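Side-chain contacts in proteasome accessory factor B/C (PafBC) (Paenarthrobacter aurescens, PDB 6SJ9), which regulates transcription in the bacterial response to DNA damage, probably binding DNA through its winged helix-turn-helix domains under the control of its WYL domains: residues A[107-110]-A[111-115]; A[342-345]-A[346-350]; A[527-531]-A[532-536]; A[573-577]-A[578-582]. One frame throughout, in Å; residues are numbered along the deposited sequence.

Contact 1: residues A[107-110]-A[111-115]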
loop_
_atom_site.group_PDB
_atom_site.type_symbol
_atom_site.label_atom_id
_atom_site.label_comp_id
_atom_site.label_asym_id
_atom_site.label_seq_id
_atom_site.Cartn_x
_atom_site.Cartn_y
_atom_site.Cartn_z
ATOM N N LEU A 107 -0.700 4.373 0.888
ATOM C CA LEU A 107 -0.791 5.358 1.975
ATOM C C LEU A 107 -2.039 5.136 2.809
ATOM O O LEU A 107 -2.002 5.272 4.029
ATOM C CB LEU A 107 -0.779 6.780 1.419
ATOM C CG LEU A 107 0.492 7.167 0.629
ATOM C CD1 LEU A 107 0.476 8.659 0.450
ATOM C CD2 LEU A 107 1.872 6.724 1.294
ATOM N N TRP A 108 -3.168 4.838 2.149
ATOM C CA TRP A 108 -4.423 4.652 2.865
ATOM C C TRP A 108 -4.269 3.536 3.893
ATOM O O TRP A 108 -4.708 3.650 5.047
ATOM C CB TRP A 108 -5.556 4.297 1.880
ATOM C CG TRP A 108 -6.673 3.625 2.640
ATOM C CD1 TRP A 108 -6.985 2.305 2.641
ATOM C CD2 TRP A 108 -7.604 4.259 3.533
ATOM N NE1 TRP A 108 -8.049 2.072 3.478
ATOM C CE2 TRP A 108 -8.450 3.257 4.034
ATOM C CE3 TRP A 108 -7.782 5.578 3.972
ATOM C CZ2 TRP A 108 -9.473 3.512 4.951
ATOM C CZ3 TRP A 108 -8.818 5.853 4.886
ATOM C CH2 TRP A 108 -9.654 4.811 5.367
ATOM N N GLU A 109 -3.665 2.426 3.456
ATOM C CA GLU A 109 -3.497 1.274 4.322
ATOM C C GLU A 109 -2.731 1.653 5.575
ATOM O O GLU A 109 -3.149 1.294 6.682
ATOM C CB GLU A 109 -2.797 0.153 3.537
ATOM C CG GLU A 109 -2.288 -0.979 4.395
ATOM C CD GLU A 109 -1.964 -2.221 3.574
ATOM O OE1 GLU A 109 -2.836 -2.745 2.846
ATOM O OE2 GLU A 109 -0.808 -2.652 3.627
ATOM N N ARG A 110 -1.662 2.463 5.446
ATOM C CA ARG A 110 -0.950 2.880 6.669
ATOM C C ARG A 110 -1.825 3.758 7.538
ATOM O O ARG A 110 -1.807 3.660 8.777
ATOM C CB ARG A 110 0.364 3.614 6.348
ATOM C CG ARG A 110 1.407 2.746 5.657
ATOM C CD ARG A 110 2.728 3.423 5.637
ATOM N NE ARG A 110 3.271 3.613 6.997
ATOM C CZ ARG A 110 3.994 2.702 7.655
ATOM N NH1 ARG A 110 4.262 1.523 7.101
ATOM N NH2 ARG A 110 4.395 2.952 8.876
ATOM N N ALA A 111 -2.609 4.633 6.919
ATOM C CA ALA A 111 -3.498 5.471 7.729
ATOM C C ALA A 111 -4.521 4.606 8.475
ATOM O O ALA A 111 -4.880 4.882 9.634
ATOM C CB ALA A 111 -4.210 6.493 6.824
ATOM N N ALA A 112 -5.052 3.602 7.780
ATOM C CA ALA A 112 -6.116 2.762 8.333
ATOM C C ALA A 112 -5.604 1.932 9.501
ATOM O O ALA A 112 -6.295 1.763 10.509
ATOM C CB ALA A 112 -6.690 1.858 7.219
ATOM N N LEU A 113 -4.385 1.435 9.392
ATOM C CA LEU A 113 -3.808 0.677 10.492
ATOM C C LEU A 113 -3.612 1.560 11.721
ATOM O O LEU A 113 -4.013 1.194 12.841
ATOM C CB LEU A 113 -2.501 0.049 10.031
ATOM C CG LEU A 113 -2.806 -1.078 9.056
ATOM C CD1 LEU A 113 -1.542 -1.580 8.366
ATOM C CD2 LEU A 113 -3.533 -2.179 9.820
ATOM N N GLY A 114 -3.049 2.754 11.535
ATOM C CA GLY A 114 -2.894 3.647 12.678
ATOM C C GLY A 114 -4.212 3.949 13.348
ATOM O O GLY A 114 -4.324 3.902 14.582
ATOM N N SER A 115 -5.264 4.196 12.552
ATOM C CA SER A 115 -6.538 4.508 13.199
ATOM C C SER A 115 -7.134 3.289 13.900
ATOM O O SER A 115 -7.764 3.437 14.951
ATOM C CB SER A 115 -7.543 5.043 12.199
ATOM O OG SER A 115 -6.884 5.821 11.232
#
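Trp108 and Ala112 meet one turn apart on the alpha helix 95-118, and the pairs that surround them have the i to i+4 spacing of that helix. Four backbone hydrogen bonds cross the junction: Ala111 N to Leu107 O, Ala112 N to Trp108 O, Leu113 N to Glu109 O and Gly114 N to Arg110 O. The last of them is close to straight, with an N-H...O angle of 172°.

The aromatic contact is a CH-pi interaction. With Trp108 CG anti to the backbone N (chi1 159°), the indole folds along the helix toward its C-terminal end, and Ala112 CB sits over one face, 4.2 Å from the centroid of the five-membered ring. The methyl is offset toward the rim, 3.9 Å from Trp108 CE2. Thr435 and Ala432 of helix 427-441 also touch this indole.

Apolar contact is looser between Glu109 and Leu113, whose side chains run side by side in the same direction; Glu109 CG lies 4.1 Å from Leu113 CD1. The charged ends turn to other partners: Glu109 forms a salt bridge with Arg142, and Arg110 NE donates to Leu578 O.

A side-chain hydrogen bond closes the next turn. Ser115 OG donates to Ala111 O over 2.7 Å, and the same carbonyl takes the backbone bond from Ser115 N at 3.0 Å. The two donors reach Ala111 O from opposite faces of its plane, with Ser115 OG tilted 32° out of it.

Contact 2: residues A[342-345]-A[346-350]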
loop_
_atom_site.group_PDB
_atom_site.type_symbol
_atom_site.label_atom_id
_atom_site.label_comp_id
_atom_site.label_asym_id
_atom_site.label_seq_id
_atom_site.Cartn_x
_atom_site.Cartn_y
_atom_site.Cartn_z
ATOM N N LYS A 342 14.938 2.745 4.848
ATOM C CA LYS A 342 14.542 3.802 5.787
ATOM C C LYS A 342 13.060 4.127 5.633
ATOM O O LYS A 342 12.469 3.939 4.570
ATOM C CB LYS A 342 15.342 5.099 5.564
ATOM C CG LYS A 342 16.827 4.995 5.711
ATOM C CD LYS A 342 17.441 6.407 5.899
ATOM C CE LYS A 342 18.957 6.367 6.095
ATOM N NZ LYS A 342 19.665 7.544 5.487
ATOM N N ARG A 343 12.473 4.652 6.712
ATOM C CA ARG A 343 11.090 5.118 6.694
ATOM C C ARG A 343 10.871 6.133 5.576
ATOM O O ARG A 343 11.616 7.100 5.438
ATOM C CB ARG A 343 10.721 5.734 8.045
ATOM C CG ARG A 343 10.476 4.687 9.135
ATOM C CD ARG A 343 10.480 5.290 10.535
ATOM N NE ARG A 343 10.362 4.167 11.439
ATOM C CZ ARG A 343 9.221 3.575 11.750
ATOM N NH1 ARG A 343 8.071 4.052 11.276
ATOM N NH2 ARG A 343 9.232 2.527 12.570
ATOM N N THR A 344 9.891 5.854 4.740
ATOM C CA THR A 344 9.725 6.608 3.505
ATOM C C THR A 344 9.546 8.091 3.769
ATOM O O THR A 344 8.736 8.485 4.604
ATOM C CB THR A 344 8.527 6.025 2.782
ATOM O OG1 THR A 344 8.761 4.612 2.706
ATOM C CG2 THR A 344 8.374 6.631 1.347
ATOM N N SER A 345 10.298 8.910 3.055
ATOM C CA SER A 345 10.239 10.363 3.164
ATOM C C SER A 345 9.387 10.989 2.054
ATOM O O SER A 345 9.016 10.360 1.074
ATOM C CB SER A 345 11.652 10.961 3.083
ATOM O OG SER A 345 12.206 10.658 1.813
ATOM N N GLU A 346 9.116 12.274 2.218
ATOM C CA GLU A 346 8.432 13.029 1.166
ATOM C C GLU A 346 9.277 13.103 -0.118
ATOM O O GLU A 346 8.731 12.998 -1.209
ATOM C CB GLU A 346 8.078 14.428 1.674
ATOM C CG GLU A 346 7.019 14.334 2.779
ATOM C CD GLU A 346 6.473 15.700 3.244
ATOM O OE1 GLU A 346 7.174 16.701 3.041
ATOM O OE2 GLU A 346 5.343 15.765 3.752
ATOM N N ASP A 347 10.602 13.261 -0.018
ATOM C CA ASP A 347 11.430 13.224 -1.231
ATOM C C ASP A 347 11.244 11.900 -1.988
ATOM O O ASP A 347 11.107 11.878 -3.212
ATOM C CB ASP A 347 12.922 13.390 -0.878
ATOM C CG ASP A 347 13.322 14.854 -0.580
ATOM O OD1 ASP A 347 12.499 15.763 -0.821
ATOM O OD2 ASP A 347 14.487 15.085 -0.113
ATOM N N GLN A 348 11.204 10.791 -1.262
ATOM C CA GLN A 348 11.065 9.499 -1.925
ATOM C C GLN A 348 9.679 9.345 -2.551
ATOM O O GLN A 348 9.538 8.808 -3.661
ATOM C CB GLN A 348 11.354 8.370 -0.921
ATOM C CG GLN A 348 11.306 6.982 -1.505
ATOM C CD GLN A 348 11.875 5.946 -0.542
ATOM O OE1 GLN A 348 11.836 6.136 0.686
ATOM N NE2 GLN A 348 12.419 4.864 -1.089
ATOM N N LEU A 349 8.649 9.828 -1.866
ATOM C CA LEU A 349 7.321 9.765 -2.455
ATOM C C LEU A 349 7.243 10.617 -3.703
ATOM O O LEU A 349 6.693 10.179 -4.707
ATOM C CB LEU A 349 6.256 10.223 -1.468
ATOM C CG LEU A 349 6.136 9.181 -0.358
ATOM C CD1 LEU A 349 5.468 9.928 0.691
ATOM C CD2 LEU A 349 5.355 7.907 -0.717
ATOM N N ALA A 350 7.809 11.826 -3.655
ATOM C CA ALA A 350 7.776 12.688 -4.826
ATOM C C ALA A 350 8.568 12.066 -5.966
ATOM O O ALA A 350 8.125 12.091 -7.108
ATOM C CB ALA A 350 8.336 14.073 -4.494
HETATM O O HOH W 1 11.147 3.932 2.102
#
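This is a helix N-cap, formed where the loop after helix 305-323 enters helix 346-360, a helix of the PafC helix-turn-helix region. Ser345 is the cap residue. Its OG lies between the backbone N and the carbonyl carbon (chi1 63°), a rotation that brings it to the N-H at the open end of the first turn, where it accepts from Gln348 N at 3.2 Å, with an N-H...O angle of 158°. Ser345 O meanwhile takes the first helical bond, from Leu349 N at 3.0 Å. An alanine here would lack that hydroxyl, and Gln348 N would probably lose its capping acceptor, weakening the start of the helix.

Thr344 supplies the apolar side of the cap. Its CG2 lies 3.8 Å from Leu349 CG, and the two side chains cross at about a right angle. The extended Gln348 chain crosses Thr344 in the same manner, and a water joins them: it accepts from Thr344 OG1 at 2.6 Å and donates to Gln348 OE1 at 2.7 Å and to Lys342 O. Asp384 OD1 hydrogen-bonds Gln348 NE2, so that with the water on OE1 both ends of the amide are held. A serine accepting from the backbone N three residues on is the classical N-cap.

Contact 3: residues A[527-531]-A[532-536]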
loop_
_atom_site.group_PDB
_atom_site.type_symbol
_atom_site.label_atom_id
_atom_site.label_comp_id
_atom_site.label_asym_id
_atom_site.label_seq_id
_atom_site.Cartn_x
_atom_site.Cartn_y
_atom_site.Cartn_z
ATOM N N LEU A 527 -0.806 20.891 10.820
ATOM C CA LEU A 527 -2.065 20.346 11.283
ATOM C C LEU A 527 -2.831 19.835 10.058
ATOM O O LEU A 527 -2.986 20.573 9.084
ATOM C CB LEU A 527 -2.804 21.457 12.005
ATOM C CG LEU A 527 -3.995 21.299 12.900
ATOM C CD1 LEU A 527 -3.752 20.251 13.938
ATOM C CD2 LEU A 527 -4.202 22.705 13.502
ATOM N N TYR A 528 -3.216 18.566 10.059
ATOM C CA TYR A 528 -3.834 17.948 8.877
ATOM C C TYR A 528 -4.802 16.875 9.351
ATOM O O TYR A 528 -4.669 16.356 10.469
ATOM C CB TYR A 528 -2.771 17.361 7.913
ATOM C CG TYR A 528 -1.957 16.282 8.580
ATOM C CD1 TYR A 528 -0.922 16.615 9.451
ATOM C CD2 TYR A 528 -2.229 14.939 8.377
ATOM C CE1 TYR A 528 -0.177 15.602 10.093
ATOM C CE2 TYR A 528 -1.515 13.955 8.984
ATOM C CZ TYR A 528 -0.473 14.283 9.855
ATOM O OH TYR A 528 0.242 13.256 10.470
ATOM N N SER A 529 -5.822 16.591 8.519
ATOM C CA SER A 529 -6.785 15.543 8.819
ATOM C C SER A 529 -6.735 14.423 7.795
ATOM O O SER A 529 -6.440 14.648 6.626
ATOM C CB SER A 529 -8.204 16.105 8.901
ATOM O OG SER A 529 -8.430 16.901 7.769
ATOM N N LEU A 530 -7.111 13.235 8.245
ATOM C CA LEU A 530 -7.192 12.034 7.424
ATOM C C LEU A 530 -8.275 11.145 7.991
ATOM O O LEU A 530 -8.272 10.893 9.200
ATOM C CB LEU A 530 -5.903 11.207 7.444
ATOM C CG LEU A 530 -4.668 11.735 6.798
ATOM C CD1 LEU A 530 -3.580 10.729 7.028
ATOM C CD2 LEU A 530 -5.000 11.904 5.349
ATOM N N ASP A 531 -9.189 10.671 7.145
ATOM C CA ASP A 531 -10.220 9.741 7.617
ATOM C C ASP A 531 -10.967 10.320 8.815
ATOM O O ASP A 531 -11.046 9.694 9.868
ATOM C CB ASP A 531 -9.618 8.374 7.978
ATOM C CG ASP A 531 -10.696 7.287 8.155
ATOM O OD1 ASP A 531 -11.838 7.511 7.688
ATOM O OD2 ASP A 531 -10.427 6.243 8.795
ATOM N N SER A 532 -11.392 11.577 8.690
ATOM C CA SER A 532 -12.127 12.303 9.728
ATOM C C SER A 532 -11.334 12.491 11.038
ATOM O O SER A 532 -11.928 12.808 12.072
ATOM C CB SER A 532 -13.452 11.603 10.030
ATOM O OG SER A 532 -14.226 11.532 8.848
ATOM N N THR A 533 -9.996 12.344 11.024
ATOM C CA THR A 533 -9.161 12.512 12.212
ATOM C C THR A 533 -8.135 13.623 12.047
ATOM O O THR A 533 -7.433 13.685 11.027
ATOM C CB THR A 533 -8.467 11.197 12.563
ATOM O OG1 THR A 533 -9.455 10.170 12.617
ATOM C CG2 THR A 533 -7.755 11.273 13.902
ATOM N N TRP A 534 -7.996 14.460 13.088
ATOM C CA TRP A 534 -6.986 15.510 13.051
ATOM C C TRP A 534 -5.671 15.011 13.636
ATOM O O TRP A 534 -5.634 14.313 14.646
ATOM C CB TRP A 534 -7.446 16.785 13.775
ATOM C CG TRP A 534 -8.373 17.578 12.917
ATOM C CD1 TRP A 534 -9.740 17.575 12.958
ATOM C CD2 TRP A 534 -7.999 18.409 11.817
ATOM N NE1 TRP A 534 -10.241 18.378 11.959
ATOM C CE2 TRP A 534 -9.192 18.917 11.252
ATOM C CE3 TRP A 534 -6.765 18.799 11.271
ATOM C CZ2 TRP A 534 -9.201 19.801 10.157
ATOM C CZ3 TRP A 534 -6.764 19.674 10.168
ATOM C CH2 TRP A 534 -8.005 20.153 9.612
ATOM N N TYR A 535 -4.590 15.400 12.998
ATOM C CA TYR A 535 -3.254 15.076 13.454
ATOM C C TYR A 535 -2.410 16.334 13.424
ATOM O O TYR A 535 -2.707 17.289 12.691
ATOM C CB TYR A 535 -2.558 14.043 12.549
ATOM C CG TYR A 535 -3.250 12.705 12.397
ATOM C CD1 TYR A 535 -4.325 12.538 11.501
ATOM C CD2 TYR A 535 -2.792 11.602 13.092
ATOM C CE1 TYR A 535 -4.931 11.295 11.353
ATOM C CE2 TYR A 535 -3.375 10.380 12.964
ATOM C CZ TYR A 535 -4.446 10.231 12.069
ATOM O OH TYR A 535 -5.029 9.004 11.951
ATOM N N PHE A 536 -1.345 16.366 14.222
ATOM C CA PHE A 536 -0.372 17.423 13.971
ATOM C C PHE A 536 1.022 16.816 13.948
ATOM O O PHE A 536 1.385 16.011 14.810
ATOM C CB PHE A 536 -0.441 18.588 14.950
ATOM C CG PHE A 536 -0.191 18.229 16.382
ATOM C CD1 PHE A 536 -1.150 17.563 17.136
ATOM C CD2 PHE A 536 0.942 18.679 17.004
ATOM C CE1 PHE A 536 -0.931 17.267 18.459
ATOM C CE2 PHE A 536 1.161 18.402 18.333
ATOM C CZ PHE A 536 0.235 17.703 19.056
#
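Strands 527-530 and 533-536 run antiparallel, their axes 4.5 Å apart at closest approach, and a type I' turn from Leu530 to Thr533 joins them. Tyr528 with Tyr535 and Leu530 with Thr533 are the hydrogen-bonded pairs; Tyr535 N donates to Tyr528 O over 2.7 Å. At the turn, Thr533 OG1 adds a bond to Asp531 O from above the carbonyl plane.

The side chains divide between two faces. On one, Trp534 lays its indole across the neighbouring strand, and Ser529 CB stands over the centre of the six-membered ring, 3.7 Å from its centroid and 9° off the normal. Leu527 crosses Trp534 at about a right angle; Leu527 CG lies 4.1 Å from Trp534 CE3, while Leu527 CD1 packs 3.8 Å from Phe536 CB. Trp534 NE1 donates to Ser483 O, and Phe492 of helix 489-501 meets the indole edge-to-face. A serine in place of Trp534 would probably uncover Ser529 CB and Leu527 CG and leave Ser483 O without this donor.

On the other face, Tyr528 CG lies between its backbone N and carbonyl carbon (chi1 61°), which swings the ring over the partner strand; Tyr535 CB lies over that ring, 3.4 Å from Tyr528 CZ. The two rings are near parallel, at 12°, but slid apart with centroids 5.5 Å distant, so they barely overlap. Tyr528 OH is hydrogen-bonded to Asn548 OD1, and Arg577 makes a cation-pi contact with this ring. Tight two-residue turns of this type are characteristic of beta hairpins, here one within the Sm-like sheet of the second WYL domain.

Contact 4: residues A[573-577]-A[578-582]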
loop_
_atom_site.group_PDB
_atom_site.type_symbol
_atom_site.label_atom_id
_atom_site.label_comp_id
_atom_site.label_asym_id
_atom_site.label_seq_id
_atom_site.Cartn_x
_atom_site.Cartn_y
_atom_site.Cartn_z
ATOM N N ASP A 573 17.084 13.524 6.290
ATOM C CA ASP A 573 15.662 13.579 5.986
ATOM C C ASP A 573 14.850 12.974 7.123
ATOM O O ASP A 573 15.350 12.208 7.956
ATOM C CB ASP A 573 15.334 12.850 4.675
ATOM C CG ASP A 573 15.486 13.739 3.451
ATOM O OD1 ASP A 573 15.762 14.947 3.620
ATOM O OD2 ASP A 573 15.318 13.225 2.324
ATOM N N PHE A 574 13.585 13.353 7.170
ATOM C CA PHE A 574 12.728 12.668 8.105
ATOM C C PHE A 574 11.596 11.984 7.355
ATOM O O PHE A 574 11.336 12.255 6.172
ATOM C CB PHE A 574 12.198 13.587 9.228
ATOM C CG PHE A 574 11.391 14.782 8.787
ATOM C CD1 PHE A 574 10.001 14.729 8.803
ATOM C CD2 PHE A 574 12.013 15.989 8.463
ATOM C CE1 PHE A 574 9.236 15.842 8.449
ATOM C CE2 PHE A 574 11.252 17.112 8.112
ATOM C CZ PHE A 574 9.860 17.032 8.104
ATOM N N PRO A 575 10.950 11.036 7.996
ATOM C CA PRO A 575 9.893 10.306 7.315
ATOM C C PRO A 575 8.723 11.226 6.959
ATOM O O PRO A 575 8.450 12.234 7.614
ATOM C CB PRO A 575 9.500 9.235 8.332
ATOM C CG PRO A 575 10.681 9.149 9.305
ATOM C CD PRO A 575 11.195 10.539 9.366
ATOM N N ALA A 576 8.021 10.847 5.904
ATOM C CA ALA A 576 6.774 11.511 5.603
ATOM C C ALA A 576 5.745 11.160 6.686
ATOM O O ALA A 576 5.943 10.248 7.501
ATOM C CB ALA A 576 6.288 11.042 4.245
ATOM N N ARG A 577 4.623 11.865 6.670
ATOM C CA ARG A 577 3.763 11.907 7.837
ATOM C C ARG A 577 3.184 10.545 8.226
ATOM O O ARG A 577 2.958 10.302 9.419
ATOM C CB ARG A 577 2.635 12.903 7.599
ATOM C CG ARG A 577 3.067 14.313 7.814
ATOM C CD ARG A 577 1.896 15.262 7.441
ATOM N NE ARG A 577 1.753 15.394 5.991
ATOM C CZ ARG A 577 0.963 16.300 5.398
ATOM N NH1 ARG A 577 0.258 17.160 6.140
ATOM N NH2 ARG A 577 0.895 16.368 4.068
ATOM N N LEU A 578 2.872 9.672 7.265
ATOM C CA LEU A 578 2.334 8.355 7.606
ATOM C C LEU A 578 3.420 7.349 7.935
ATOM O O LEU A 578 3.108 6.159 8.077
ATOM C CB LEU A 578 1.486 7.788 6.442
ATOM C CG LEU A 578 0.186 8.556 6.261
ATOM C CD1 LEU A 578 -0.609 8.067 5.056
ATOM C CD2 LEU A 578 -0.627 8.355 7.570
ATOM N N PHE A 579 4.684 7.761 7.961
ATOM C CA PHE A 579 5.789 6.837 8.150
ATOM C C PHE A 579 6.639 7.087 9.412
ATOM O O PHE A 579 7.581 6.315 9.677
ATOM C CB PHE A 579 6.661 6.853 6.891
ATOM C CG PHE A 579 5.956 6.324 5.652
ATOM C CD1 PHE A 579 5.230 7.163 4.845
ATOM C CD2 PHE A 579 5.955 4.960 5.365
ATOM C CE1 PHE A 579 4.594 6.713 3.702
ATOM C CE2 PHE A 579 5.343 4.466 4.186
ATOM C CZ PHE A 579 4.641 5.349 3.357
ATOM N N THR A 580 6.371 8.137 10.183
ATOM C CA THR A 580 7.157 8.368 11.410
ATOM C C THR A 580 6.868 7.279 12.439
ATOM O O THR A 580 5.776 6.725 12.453
ATOM C CB THR A 580 6.872 9.750 12.009
ATOM O OG1 THR A 580 5.473 9.909 12.235
ATOM C CG2 THR A 580 7.325 10.853 11.085
ATOM N N PRO A 581 7.842 6.911 13.283
ATOM C CA PRO A 581 7.535 5.941 14.353
ATOM C C PRO A 581 6.405 6.481 15.205
ATOM O O PRO A 581 6.324 7.688 15.438
ATOM C CB PRO A 581 8.843 5.816 15.150
ATOM C CG PRO A 581 9.723 6.849 14.674
ATOM C CD PRO A 581 9.231 7.404 13.374
ATOM N N GLY A 582 5.466 5.586 15.565
ATOM C CA GLY A 582 4.325 5.944 16.399
ATOM C C GLY A 582 4.625 5.889 17.907
ATOM O O GLY A 582 5.452 5.112 18.384
HETATM O O HOH W 2 3.029 8.155 11.289
#
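Pro575 and Phe579 face each other across a tight bend in the loop between strands 562-563 and 586-592. A backbone hydrogen bond spans the bend: Phe579 N donates to Ala576 O over 2.8 Å. The donor lies above the carbonyl plane, 42° out of it. This i to i+3 bond, with Arg577 and Leu578 both in the helical region of backbone angles, marks a type I beta turn from Ala576 to Phe579.

Apolar contacts fill the inside of the bend. Pro575 CB is 4.0 Å from Phe579 CB and 3.9 Å from Thr580 CG2, so the pyrrolidine ring touches two successive residues of the returning chain, crossing Thr580 at about a right angle. Ala576 CB approaches the Phe579 ring at CD1, 4.1 Å away.

A water provides the polar link. It donates to Arg577 O at 2.8 Å and lies 3.2 Å from Thr580 OG1, bridging the two positions where the direct distance between Arg577 O and Thr580 OG1 is 3.8 Å. The first torsion of Thr580 (chi1 55°) sets OG1 between its backbone N and carbonyl carbon, on the side of this water, while CG2 is left facing Pro575. Asn548 ND2 also hydrogen-bonds Thr580 OG1, which ties the hydroxyl to strand 545-550.

Arg577, bent at its third torsion, leads away from the bend to a salt bridge with Asp442. The bend thus lies between several elements: Leu578 and Phe579 pack on Leu107 of helix 95-118, Thr344 at the entry to helix 346-360 touches Phe579, and Arg577 reaches Glu537 of strand 533-540.

In the fold
Along the chain the contacts come in numerical order, in series, yet they gather in space. Contact 4 touches all three others: its centre lies about 9 Å from that of contact 2, 13 Å from contact 1 and 15 Å from contact 3. Contacts 2 and 3 are separate, with nearest atoms about 8 Å apart and centres about 20 Å apart. Helix 95-118 of contact 1 touches the other three. Contact 2 begins helix 346-360, and contact 3 is a hairpin in the five-stranded antiparallel sheet of the second WYL region. The 573-582 loop therefore joins a helix-turn-helix region to a WYL sheet, consistent with close coupling between these domains.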